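Local coordinates for exported gluconolactonase (Xanthomonas campestris pv. campestris, PDB 3DR2), which probably hydrolyses gluconolactone to gluconate in secondary glucose metabolism, as a calcium-binding six-bladed beta-propeller enzyme of the SMP-30 family, at residues A[89-94]-A[133-138]; A[96-100]-A[110-114]; A[103-109]-A[118-123]. One frame throughout, in Å; residues are numbered along the deposited sequence.

Contact 1: A[89-94]-A[133-138]; sequences NGNAVD and PNDLIV. With CA (calcium ion), chain D.
Leu136 and Ala92 form the tight part of this contact. CD2 of Leu136 lies against the backbone of the facing strand, 3.5 Å from Gly90 C. Its CG rests 3.8 Å from Ala92 CB. CG sits between the backbone N and the carbonyl carbon (chi1 78°), which brings CD2 over the Gly90 and Asn91 backbone. Val138 continues the packing: its CG2 lies 3.7 Å from Val93 O and also touches Ala92 CB. At the other end, Gly90 N donates to Asn134 O over 2.9 Å, a bent bond. Gly90 CA lies 4.2 Å from Asp135 CA, so the two backbones are close here.

Strands 89-93 and 136-138 run nearly parallel, at 7°, but belong to different four-stranded sheets. They are the innermost strands of adjacent blades of the propeller, beside its central channel.

The wet side is bridged by water. Water 3 donates to both Asn91 O and Leu136 O, and water 2 lies between Asn91 N and Asp135 OD2. The calcium end is polar and holds several waters, with Asn89 CG 3.2 Å from Asn134 O. Asn134 OD1 binds the metal at 2.4 Å, in a site completed by Glu48, Asn191, Asp242 and waters. The amide of Asn89 crosses that of Asn134 with the planes 55° apart. Water 1, a calcium ligand, accepts from Asn134 ND2 and donates weakly to Asn89 OD1.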
ATOM      1  N   ASN A  89      -2.525  12.508   1.952  1.00 11.49           N
ATOM      2  CA  ASN A  89      -1.385  12.856   1.108  1.00 13.45           C
ATOM      3  C   ASN A  89      -0.583  13.976   1.770  1.00 14.49           C
ATOM      4  O   ASN A  89       0.216  13.721   2.666  1.00 14.22           O
ATOM      5  CB  ASN A  89      -1.893  13.287  -0.281  1.00 13.48           C
ATOM      6  CG  ASN A  89      -0.776  13.392  -1.315  1.00 15.31           C
ATOM      7  OD1 ASN A  89      -1.034  13.401  -2.526  1.00 17.90           O
ATOM      8  ND2 ASN A  89       0.462  13.478  -0.848  1.00 11.07           N
ATOM      9  N   GLY A  90      -0.810  15.218   1.357  1.00 12.61           N
ATOM     10  CA  GLY A  90      -0.072  16.314   1.953  1.00 13.61           C
ATOM     11  C   GLY A  90      -0.352  16.547   3.433  1.00 14.94           C
ATOM     12  O   GLY A  90      -1.454  16.283   3.915  1.00 12.82           O
ATOM     13  N   ASN A  91       0.668  17.017   4.153  1.00 12.45           N
ATOM     14  CA  ASN A  91       0.556  17.360   5.575  1.00 12.83           C
ATOM     15  C   ASN A  91       1.197  18.734   5.740  1.00 14.60           C
ATOM     16  O   ASN A  91       2.084  19.115   4.968  1.00 12.54           O
ATOM     17  CB  ASN A  91       1.329  16.393   6.480  1.00 14.33           C
ATOM     18  CG  ASN A  91       0.795  14.987   6.433  1.00 13.05           C
ATOM     19  OD1 ASN A  91      -0.289  14.696   6.941  1.00 14.34           O
ATOM     20  ND2 ASN A  91       1.560  14.095   5.820  1.00 15.62           N
ATOM     21  N   ALA A  92       0.747  19.460   6.756  1.00 11.58           N
ATOM     22  CA  ALA A  92       1.277  20.778   7.078  1.00 13.98           C
ATOM     23  C   ALA A  92       0.972  21.024   8.548  1.00 16.12           C
ATOM     24  O   ALA A  92       0.214  20.272   9.162  1.00 14.83           O
ATOM     25  CB  ALA A  92       0.622  21.847   6.215  1.00 16.23           C
ATOM     26  N   VAL A  93       1.568  22.069   9.111  1.00 14.88           N
ATOM     27  CA  VAL A  93       1.363  22.402  10.515  1.00 18.07           C
ATOM     28  C   VAL A  93       0.890  23.843  10.613  1.00 18.95           C
ATOM     29  O   VAL A  93       1.533  24.738  10.076  1.00 20.26           O
ATOM     30  CB  VAL A  93       2.671  22.247  11.311  1.00 16.68           C
ATOM     31  CG1 VAL A  93       2.413  22.505  12.796  1.00 16.70           C
ATOM     32  CG2 VAL A  93       3.240  20.857  11.098  1.00 17.43           C
ATOM     33  N   ASP A  94      -0.229  24.070  11.292  1.00 17.55           N
ATOM     34  CA  ASP A  94      -0.739  25.425  11.404  1.00 20.85           C
ATOM     35  C   ASP A  94      -0.059  26.218  12.512  1.00 20.65           C
ATOM     36  O   ASP A  94       0.836  25.715  13.190  1.00 21.17           O
ATOM     37  CB  ASP A  94      -2.269  25.417  11.563  1.00 18.25           C
ATOM     38  CG  ASP A  94      -2.739  24.879  12.905  1.00 17.67           C
ATOM     39  OD1 ASP A  94      -3.951  24.581  13.008  1.00 19.05           O
ATOM     40  OD2 ASP A  94      -1.926  24.766  13.847  1.00 20.17           O
ATOM     41  N   PRO A 133      -7.753  16.758  -2.705  1.00 13.53           N
ATOM     42  CA  PRO A 133      -6.689  17.637  -2.211  1.00 13.69           C
ATOM     43  C   PRO A 133      -5.380  16.870  -2.180  1.00 13.77           C
ATOM     44  O   PRO A 133      -5.297  15.779  -1.612  1.00 12.28           O
ATOM     45  CB  PRO A 133      -7.185  18.023  -0.829  1.00 14.72           C
ATOM     46  CG  PRO A 133      -8.668  18.106  -1.049  1.00 14.87           C
ATOM     47  CD  PRO A 133      -8.950  16.862  -1.853  1.00 14.18           C
ATOM     48  N   ASN A 134      -4.362  17.464  -2.788  1.00 13.10           N
ATOM     49  CA  ASN A 134      -3.060  16.833  -2.921  1.00 13.60           C
ATOM     50  C   ASN A 134      -1.990  17.341  -1.952  1.00 14.04           C
ATOM     51  O   ASN A 134      -1.401  16.558  -1.203  1.00 13.07           O
ATOM     52  CB  ASN A 134      -2.602  17.005  -4.374  1.00 13.99           C
ATOM     53  CG  ASN A 134      -1.408  16.147  -4.718  1.00 14.98           C
ATOM     54  OD1 ASN A 134      -0.307  16.379  -4.224  1.00 15.07           O
ATOM     55  ND2 ASN A 134      -1.620  15.147  -5.571  1.00 15.07           N
ATOM     56  N   ASP A 135      -1.731  18.645  -1.966  1.00 13.33           N
ATOM     57  CA  ASP A 135      -0.724  19.217  -1.071  1.00 13.90           C
ATOM     58  C   ASP A 135      -1.276  20.514  -0.476  1.00 15.28           C
ATOM     59  O   ASP A 135      -2.191  21.126  -1.042  1.00 16.18           O
ATOM     60  CB  ASP A 135       0.577  19.471  -1.851  1.00 13.16           C
ATOM     61  CG  ASP A 135       1.816  19.452  -0.963  1.00 15.57           C
ATOM     62  OD1 ASP A 135       2.940  19.387  -1.516  1.00 14.63           O
ATOM     63  OD2 ASP A 135       1.672  19.502   0.277  1.00 16.31           O
ATOM     64  N   LEU A 136      -0.738  20.926   0.669  1.00 13.12           N
ATOM     65  CA  LEU A 136      -1.218  22.146   1.315  1.00 14.14           C
ATOM     66  C   LEU A 136      -0.135  22.856   2.106  1.00 15.56           C
ATOM     67  O   LEU A 136       0.901  22.272   2.431  1.00 13.47           O
ATOM     68  CB  LEU A 136      -2.395  21.828   2.250  1.00 14.96           C
ATOM     69  CG  LEU A 136      -2.111  21.219   3.631  1.00 15.87           C
ATOM     70  CD1 LEU A 136      -3.437  20.954   4.333  1.00 15.57           C
ATOM     71  CD2 LEU A 136      -1.310  19.926   3.499  1.00 16.38           C
ATOM     72  N   ILE A 137      -0.383  24.133   2.392  1.00 13.75           N
ATOM     73  CA  ILE A 137       0.530  24.957   3.169  1.00 15.71           C
ATOM     74  C   ILE A 137      -0.320  25.890   4.014  1.00 15.22           C
ATOM     75  O   ILE A 137      -1.515  26.057   3.761  1.00 18.16           O
ATOM     76  CB  ILE A 137       1.466  25.810   2.270  1.00 15.74           C
ATOM     77  CG1 ILE A 137       0.641  26.763   1.398  1.00 17.33           C
ATOM     78  CG2 ILE A 137       2.337  24.897   1.422  1.00 18.54           C
ATOM     79  CD1 ILE A 137       1.475  27.701   0.525  1.00 17.31           C
ATOM     80  N   VAL A 138       0.289  26.481   5.032  1.00 17.77           N
ATOM     81  CA  VAL A 138      -0.416  27.411   5.900  1.00 17.57           C
ATOM     82  C   VAL A 138       0.290  28.758   5.814  1.00 19.66           C
ATOM     83  O   VAL A 138       1.490  28.848   6.068  1.00 19.24           O
ATOM     84  CB  VAL A 138      -0.400  26.930   7.360  1.00 18.42           C
ATOM     85  CG1 VAL A 138      -1.203  27.887   8.225  1.00 20.91           C
ATOM     86  CG2 VAL A 138      -0.968  25.522   7.447  1.00 18.95           C
TER
HETATM   87 CA    CA D 707       2.052  15.974  -4.385  1.00  1.00          CA
HETATM   88  O   HOH W   1       1.105  13.716  -5.074  1.00 16.93           O
HETATM   89  O   HOH W   2       2.844  18.236   2.320  1.00 18.98           O
HETATM   90  O   HOH W   3       3.143  21.762   3.663  1.00 26.92           O
HETATM   91  O   HOH W   4       1.384  16.017  -2.072  1.00 13.53           O
HETATM   92  O   HOH W   5       2.986  18.111  -3.836  1.00 14.52           O
HETATM   93  O   HOH W   6       4.229  15.720  -3.291  1.00 24.65           O

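Contact 2: A[96-100]-A[110-114]; sequences QQRLV and TRSDA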
ATOM      1  N   GLN A  96      -1.077  27.045  15.355  1.00 24.35           N
ATOM      2  CA  GLN A  96      -1.312  26.484  16.684  1.00 22.51           C
ATOM      3  C   GLN A  96      -0.656  25.114  16.863  1.00 23.34           C
ATOM      4  O   GLN A  96      -0.960  24.395  17.814  1.00 24.13           O
ATOM      5  CB  GLN A  96      -2.814  26.358  16.955  1.00 23.48           C
ATOM      6  CG  GLN A  96      -3.576  27.679  17.073  1.00 25.97           C
ATOM      7  CD  GLN A  96      -3.738  28.404  15.747  1.00 26.67           C
ATOM      8  OE1 GLN A  96      -4.208  27.831  14.763  1.00 28.28           O
ATOM      9  NE2 GLN A  96      -3.361  29.678  15.722  1.00 27.76           N
ATOM     10  N   GLN A  97       0.250  24.773  15.948  1.00 20.11           N
ATOM     11  CA  GLN A  97       0.965  23.501  15.959  1.00 20.58           C
ATOM     12  C   GLN A  97       0.059  22.279  15.854  1.00 18.24           C
ATOM     13  O   GLN A  97       0.338  21.227  16.436  1.00 18.71           O
ATOM     14  CB  GLN A  97       1.869  23.390  17.191  1.00 18.86           C
ATOM     15  CG  GLN A  97       3.150  24.240  17.110  1.00 22.94           C
ATOM     16  CD  GLN A  97       4.086  23.829  15.972  1.00 22.29           C
ATOM     17  OE1 GLN A  97       4.344  24.604  15.048  1.00 24.76           O
ATOM     18  NE2 GLN A  97       4.605  22.610  16.041  1.00 20.84           N
ATOM     19  N   ARG A  98      -1.033  22.431  15.110  1.00 16.67           N
ATOM     20  CA  ARG A  98      -1.962  21.330  14.866  1.00 16.28           C
ATOM     21  C   ARG A  98      -1.659  20.832  13.457  1.00 17.69           C
ATOM     22  O   ARG A  98      -1.304  21.620  12.584  1.00 17.63           O
ATOM     23  CB  ARG A  98      -3.417  21.812  14.921  1.00 18.42           C
ATOM     24  CG  ARG A  98      -3.909  22.226  16.294  1.00 18.87           C
ATOM     25  CD  ARG A  98      -5.308  22.822  16.199  1.00 18.15           C
ATOM     26  NE  ARG A  98      -5.307  24.068  15.432  1.00 18.78           N
ATOM     27  CZ  ARG A  98      -6.337  24.904  15.361  1.00 21.03           C
ATOM     28  NH1 ARG A  98      -7.463  24.632  16.009  1.00 19.56           N
ATOM     29  NH2 ARG A  98      -6.238  26.023  14.653  1.00 20.97           N
ATOM     30  N   LEU A  99      -1.784  19.528  13.234  1.00 15.17           N
ATOM     31  CA  LEU A  99      -1.525  18.979  11.911  1.00 16.93           C
ATOM     32  C   LEU A  99      -2.755  19.133  11.032  1.00 17.49           C
ATOM     33  O   LEU A  99      -3.872  18.857  11.471  1.00 17.37           O
ATOM     34  CB  LEU A  99      -1.179  17.488  11.997  1.00 16.45           C
ATOM     35  CG  LEU A  99       0.020  17.056  12.836  1.00 16.56           C
ATOM     36  CD1 LEU A  99       0.237  15.562  12.657  1.00 17.33           C
ATOM     37  CD2 LEU A  99       1.261  17.834  12.411  1.00 17.73           C
ATOM     38  N   VAL A 100      -2.550  19.590   9.799  1.00 15.05           N
ATOM     39  CA  VAL A 100      -3.637  19.719   8.835  1.00 16.00           C
ATOM     40  C   VAL A 100      -3.279  18.752   7.712  1.00 15.53           C
ATOM     41  O   VAL A 100      -2.097  18.547   7.424  1.00 13.60           O
ATOM     42  CB  VAL A 100      -3.779  21.162   8.305  1.00 18.59           C
ATOM     43  CG1 VAL A 100      -4.315  22.064   9.421  1.00 19.52           C
ATOM     44  CG2 VAL A 100      -2.440  21.681   7.812  1.00 19.90           C
ATOM     45  N   THR A 110      -8.496  18.121   6.318  1.00 14.72           N
ATOM     46  CA  THR A 110      -8.851  17.770   7.692  1.00 13.68           C
ATOM     47  C   THR A 110      -7.770  18.266   8.654  1.00 16.56           C
ATOM     48  O   THR A 110      -6.692  18.677   8.223  1.00 15.31           O
ATOM     49  CB  THR A 110      -9.020  16.239   7.846  1.00 14.54           C
ATOM     50  OG1 THR A 110      -7.759  15.588   7.633  1.00 17.02           O
ATOM     51  CG2 THR A 110     -10.031  15.715   6.827  1.00 16.81           C
ATOM     52  N   ARG A 111      -8.065  18.240   9.953  1.00 15.79           N
ATOM     53  CA  ARG A 111      -7.115  18.697  10.964  1.00 16.77           C
ATOM     54  C   ARG A 111      -7.144  17.747  12.159  1.00 14.94           C
ATOM     55  O   ARG A 111      -8.210  17.441  12.690  1.00 17.20           O
ATOM     56  CB  ARG A 111      -7.476  20.123  11.405  1.00 17.78           C
ATOM     57  CG  ARG A 111      -6.500  20.770  12.381  1.00 19.21           C
ATOM     58  CD  ARG A 111      -6.850  22.241  12.584  1.00 22.97           C
ATOM     59  NE  ARG A 111      -8.185  22.391  13.156  1.00 24.54           N
ATOM     60  CZ  ARG A 111      -8.943  23.473  13.026  1.00 25.84           C
ATOM     61  NH1 ARG A 111      -8.503  24.518  12.335  1.00 24.85           N
ATOM     62  NH2 ARG A 111     -10.143  23.511  13.588  1.00 26.33           N
ATOM     63  N   SER A 112      -5.972  17.288  12.585  1.00 15.07           N
ATOM     64  CA  SER A 112      -5.881  16.358  13.710  1.00 18.04           C
ATOM     65  C   SER A 112      -5.793  17.041  15.068  1.00 17.50           C
ATOM     66  O   SER A 112      -5.227  18.128  15.198  1.00 15.96           O
ATOM     67  CB  SER A 112      -4.652  15.456  13.559  1.00 19.29           C
ATOM     68  OG  SER A 112      -4.689  14.720  12.360  1.00 27.06           O
ATOM     69  N   ASP A 113      -6.351  16.381  16.082  1.00 19.60           N
ATOM     70  CA  ASP A 113      -6.320  16.886  17.452  1.00 19.74           C
ATOM     71  C   ASP A 113      -5.265  16.082  18.212  1.00 20.46           C
ATOM     72  O   ASP A 113      -4.580  15.246  17.630  1.00 20.67           O
ATOM     73  CB  ASP A 113      -7.684  16.704  18.126  1.00 23.13           C
ATOM     74  CG  ASP A 113      -8.749  17.621  17.558  1.00 29.11           C
ATOM     75  OD1 ASP A 113      -8.847  17.722  16.317  1.00 35.49           O
ATOM     76  OD2 ASP A 113      -9.501  18.234  18.353  1.00 32.31           O
ATOM     77  N   ALA A 114      -5.142  16.329  19.512  1.00 22.27           N
ATOM     78  CA  ALA A 114      -4.170  15.614  20.334  1.00 21.99           C
ATOM     79  C   ALA A 114      -4.647  14.177  20.485  1.00 25.54           C
ATOM     80  O   ALA A 114      -3.891  13.296  20.899  1.00 25.70           O
ATOM     81  CB  ALA A 114      -4.049  16.276  21.702  1.00 24.66           C
TER
HETATM   82  O   HOH W   7      -2.538  17.938  15.666  1.00 15.83           O
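Val100 and Arg111 form an antiparallel non-hydrogen-bonded pair, CA atoms 4.2 Å apart, and the next bond along runs from Ser112 N to Leu99 O at 2.8 Å and 155°. Arg111 CA points a hydrogen at Leu99 O, and Val100 CA one at Thr110 O. At Leu99 and Ser112 the second bond is replaced by water 7, which accepts from Leu99 N and donates to Ser112 O.

The main side-chain feature is a stack of two arginines. The guanidinium of Arg98 lies flat on that of Arg111, with centres 3.8 Å apart and planes at 7°. Arg98 NH1 sits over the centre of the Arg111 group, 3.5 Å from its CZ. Arg111 NH1 is offset toward the rim of the Arg98 group. Both chains are bent at chi3, and these bends help bring the two flat ends face to face. Like charges are thus close. Asp94 probably offsets part of this: its OD1 forms a salt bridge with Arg98 NE, and its side chain also touches Arg111. Gln96 OE1 takes a weak bond from Arg98 NH2.

The aliphatic part of Arg111 packs as well. Its CG lies 3.9 Å from Val100 CG1, the two chains crossing at an angle. CG stands anti to the backbone N (chi1 -175°), which lays the chain over this valine. On the opposite face of the sheet from Val100 and Arg111, Ser112 CB meets Leu99 CB. Ser112 OG is hydrogen-bonded to His101.

The contact is the open end of the hairpin of strands 99-103 and 108-112, the middle pair of a four-stranded propeller blade. Strand 88-93 flanks it beside 99-103, and strand 118-120 beside 108-112. Val100 also packs on Leu136 and Val138 of strand 136-138 in the next blade.

Contact 3: A[103-109]-A[118-123]; sequences EHGRRAI and AHLLVG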
ATOM      1  N   GLU A 103      -6.688  14.827   2.175  1.00 12.29           N
ATOM      2  CA  GLU A 103      -7.101  13.431   2.108  1.00 14.25           C
ATOM      3  C   GLU A 103      -7.766  13.087   0.780  1.00 16.17           C
ATOM      4  O   GLU A 103      -8.817  13.636   0.439  1.00 14.69           O
ATOM      5  CB  GLU A 103      -8.046  13.101   3.268  1.00 15.17           C
ATOM      6  CG  GLU A 103      -7.362  13.162   4.631  1.00 17.48           C
ATOM      7  CD  GLU A 103      -8.257  12.709   5.773  1.00 16.18           C
ATOM      8  OE1 GLU A 103      -9.201  11.940   5.513  1.00 17.95           O
ATOM      9  OE2 GLU A 103      -8.003  13.104   6.932  1.00 18.02           O
ATOM     10  N   HIS A 104      -7.139  12.182   0.029  1.00 13.28           N
ATOM     11  CA  HIS A 104      -7.676  11.762  -1.266  1.00 14.42           C
ATOM     12  C   HIS A 104      -9.007  11.050  -1.085  1.00 16.10           C
ATOM     13  O   HIS A 104      -9.937  11.250  -1.863  1.00 16.28           O
ATOM     14  CB  HIS A 104      -6.730  10.783  -1.975  1.00 15.41           C
ATOM     15  CG  HIS A 104      -5.551  11.417  -2.648  1.00 15.02           C
ATOM     16  ND1 HIS A 104      -4.719  10.704  -3.484  1.00 13.77           N
ATOM     17  CD2 HIS A 104      -5.055  12.676  -2.607  1.00 14.75           C
ATOM     18  CE1 HIS A 104      -3.760  11.496  -3.929  1.00 14.02           C
ATOM     19  NE2 HIS A 104      -3.939  12.698  -3.411  1.00 14.07           N
ATOM     20  N   GLY A 105      -9.076  10.203  -0.062  1.00 14.67           N
ATOM     21  CA  GLY A 105     -10.279   9.437   0.204  1.00 16.33           C
ATOM     22  C   GLY A 105     -11.499  10.254   0.574  1.00 17.04           C
ATOM     23  O   GLY A 105     -12.546  10.142  -0.073  1.00 16.85           O
ATOM     24  N   ARG A 106     -11.383  11.063   1.621  1.00 15.81           N
ATOM     25  CA  ARG A 106     -12.509  11.887   2.036  1.00 16.33           C
ATOM     26  C   ARG A 106     -12.649  13.107   1.131  1.00 18.44           C
ATOM     27  O   ARG A 106     -13.618  13.865   1.244  1.00 17.06           O
ATOM     28  CB  ARG A 106     -12.358  12.307   3.508  1.00 18.15           C
ATOM     29  CG  ARG A 106     -12.669  11.165   4.479  1.00 19.15           C
ATOM     30  CD  ARG A 106     -12.940  11.646   5.896  1.00 21.61           C
ATOM     31  NE  ARG A 106     -11.717  11.975   6.621  1.00 20.22           N
ATOM     32  CZ  ARG A 106     -11.683  12.327   7.904  1.00 22.09           C
ATOM     33  NH1 ARG A 106     -10.524  12.603   8.485  1.00 21.36           N
ATOM     34  NH2 ARG A 106     -12.809  12.408   8.605  1.00 23.20           N
ATOM     35  N   ARG A 107     -11.684  13.274   0.226  1.00 16.56           N
ATOM     36  CA  ARG A 107     -11.664  14.385  -0.729  1.00 16.67           C
ATOM     37  C   ARG A 107     -11.869  15.692   0.026  1.00 18.40           C
ATOM     38  O   ARG A 107     -12.794  16.457  -0.247  1.00 19.85           O
ATOM     39  CB  ARG A 107     -12.754  14.165  -1.791  1.00 18.18           C
ATOM     40  CG  ARG A 107     -12.508  12.898  -2.609  1.00 17.92           C
ATOM     41  CD  ARG A 107     -13.706  12.445  -3.432  1.00 20.78           C
ATOM     42  NE  ARG A 107     -14.090  13.403  -4.468  1.00 20.93           N
ATOM     43  CZ  ARG A 107     -15.059  13.196  -5.355  1.00 22.11           C
ATOM     44  NH1 ARG A 107     -15.744  12.059  -5.340  1.00 21.26           N
ATOM     45  NH2 ARG A 107     -15.354  14.128  -6.249  1.00 21.01           N
ATOM     46  N   ALA A 108     -10.974  15.955   0.971  1.00 16.65           N
ATOM     47  CA  ALA A 108     -11.103  17.144   1.791  1.00 15.96           C
ATOM     48  C   ALA A 108      -9.843  17.509   2.541  1.00 17.19           C
ATOM     49  O   ALA A 108      -8.825  16.821   2.454  1.00 14.83           O
ATOM     50  CB  ALA A 108     -12.231  16.931   2.790  1.00 19.53           C
ATOM     51  N   ILE A 109      -9.937  18.618   3.267  1.00 15.35           N
ATOM     52  CA  ILE A 109      -8.863  19.108   4.119  1.00 14.78           C
ATOM     53  C   ILE A 109      -9.336  18.794   5.535  1.00 16.30           C
ATOM     54  O   ILE A 109     -10.460  19.147   5.908  1.00 15.33           O
ATOM     55  CB  ILE A 109      -8.685  20.635   4.006  1.00 17.50           C
ATOM     56  CG1 ILE A 109      -8.323  21.020   2.571  1.00 15.91           C
ATOM     57  CG2 ILE A 109      -7.607  21.104   4.978  1.00 17.79           C
ATOM     58  CD1 ILE A 109      -7.018  20.411   2.070  1.00 13.54           C
ATOM     59  N   ALA A 118      -8.432  12.927  12.889  1.00 20.98           N
ATOM     60  CA  ALA A 118      -8.495  13.995  11.895  1.00 21.54           C
ATOM     61  C   ALA A 118      -9.934  14.400  11.626  1.00 20.98           C
ATOM     62  O   ALA A 118     -10.723  13.609  11.103  1.00 23.04           O
ATOM     63  CB  ALA A 118      -7.825  13.547  10.595  1.00 20.69           C
ATOM     64  N   HIS A 119     -10.270  15.639  11.978  1.00 19.70           N
ATOM     65  CA  HIS A 119     -11.618  16.162  11.788  1.00 20.97           C
ATOM     66  C   HIS A 119     -11.740  16.995  10.513  1.00 20.43           C
ATOM     67  O   HIS A 119     -10.815  17.706  10.126  1.00 17.45           O
ATOM     68  CB  HIS A 119     -12.008  17.004  13.001  1.00 23.79           C
ATOM     69  CG  HIS A 119     -11.932  16.253  14.294  1.00 26.82           C
ATOM     70  ND1 HIS A 119     -12.800  15.230  14.614  1.00 26.90           N
ATOM     71  CD2 HIS A 119     -11.070  16.351  15.333  1.00 28.29           C
ATOM     72  CE1 HIS A 119     -12.474  14.730  15.793  1.00 27.29           C
ATOM     73  NE2 HIS A 119     -11.427  15.393  16.251  1.00 28.39           N
ATOM     74  N   LEU A 120     -12.897  16.904   9.869  1.00 20.54           N
ATOM     75  CA  LEU A 120     -13.160  17.630   8.627  1.00 20.94           C
ATOM     76  C   LEU A 120     -13.165  19.155   8.746  1.00 20.81           C
ATOM     77  O   LEU A 120     -13.823  19.715   9.618  1.00 21.77           O
ATOM     78  CB  LEU A 120     -14.508  17.179   8.051  1.00 23.46           C
ATOM     79  CG  LEU A 120     -15.068  17.925   6.831  1.00 25.42           C
ATOM     80  CD1 LEU A 120     -14.242  17.618   5.588  1.00 26.08           C
ATOM     81  CD2 LEU A 120     -16.511  17.499   6.614  1.00 26.11           C
ATOM     82  N   LEU A 121     -12.422  19.819   7.865  1.00 20.54           N
ATOM     83  CA  LEU A 121     -12.391  21.278   7.839  1.00 20.84           C
ATOM     84  C   LEU A 121     -13.257  21.735   6.668  1.00 21.58           C
ATOM     85  O   LEU A 121     -14.130  22.588   6.826  1.00 22.49           O
ATOM     86  CB  LEU A 121     -10.967  21.814   7.661  1.00 20.57           C
ATOM     87  CG  LEU A 121      -9.995  21.775   8.847  1.00 21.29           C
ATOM     88  CD1 LEU A 121      -8.792  22.673   8.537  1.00 19.02           C
ATOM     89  CD2 LEU A 121     -10.686  22.265  10.111  1.00 20.11           C
ATOM     90  N   VAL A 122     -13.016  21.155   5.493  1.00 20.37           N
ATOM     91  CA  VAL A 122     -13.791  21.492   4.302  1.00 20.16           C
ATOM     92  C   VAL A 122     -13.662  20.386   3.261  1.00 20.36           C
ATOM     93  O   VAL A 122     -12.565  19.898   3.001  1.00 20.35           O
ATOM     94  CB  VAL A 122     -13.338  22.845   3.690  1.00 19.23           C
ATOM     95  CG1 VAL A 122     -11.917  22.748   3.151  1.00 18.10           C
ATOM     96  CG2 VAL A 122     -14.295  23.255   2.589  1.00 21.02           C
ATOM     97  N   GLY A 123     -14.785  19.989   2.672  1.00 17.93           N
ATOM     98  CA  GLY A 123     -14.750  18.928   1.681  1.00 17.41           C
ATOM     99  C   GLY A 123     -15.552  19.223   0.432  1.00 17.25           C
ATOM    100  O   GLY A 123     -15.738  18.349  -0.418  1.00 17.30           O
TER
HETATM  101  O   HOH W   8     -13.183  11.812  11.802  1.00 29.55           O
HETATM  102  O   HOH W   9     -15.542  15.700   0.055  1.00 18.95           O
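Ile109 and Val122 lie side by side and point the same way, with Ile109 CB 4.0 Å from Val122 CG1. Leu121 joins them through CD1, which approaches Ile109 CG2. Ala108 CB packs on Leu120 CD1 at 3.5 Å. Here Leu120 CG is anti to the backbone N (chi1 173°), which carries CD1 toward Ala108 CB.

Around these side chains the backbone makes a classic beta bulge. Leu121 and Val122 both face Ile109, and Ile109 O accepts from both nitrogens in its carbonyl plane. The bond from Leu121 N is 2.9 Å and that from Val122 N is longer, 3.3 Å. Ile109 N returns a nearly straight bond to Val122 O.

At the polar edge, Arg106 grips Glu103 side-on. NE meets OE1 of Glu103 at 2.7 Å, and NH1 meets OE2; both oxygens are approached on the syn side. NH1 of Arg106 also donates to Ala118 O, 2.8 Å away, from above the carbonyl plane. Three bonds near the guanidinium plane fix its rotation. Water 8 links Arg106 NH2 to Ala118 O. Glu103 OE2 also bonds Thr110 OG1.

Residues 103-109 close the hairpin of strands 99-103 and 108-112 with a G1 bulge. The chain turns a corner at Leu121, leaving edge strand 118-120 for strand 122-125. Ile109 and Leu121 reach strand 144-147 of the next blade.

How the contacts relate
Contact 2 lies within one propeller blade, whose strands 88-93, 99-103, 108-112 and 118-120 follow each other from the inside outward. Contact 3 mostly does so too, its last residues passing round the corner into strand 122-125. Contact 1 joins the innermost strand of that blade to strand 136-138 of the next. The centres are about 11 Å apart for contacts 1 and 2 and for contacts 1 and 3, and about 12 Å for contacts 2 and 3. Along the chain, contacts 2 and 3 fall inside the loop closed by contact 1, and their segments alternate. Both use strand 108-112. Contact 1 holds part of the calcium site, and the other two lie farther out along the blade.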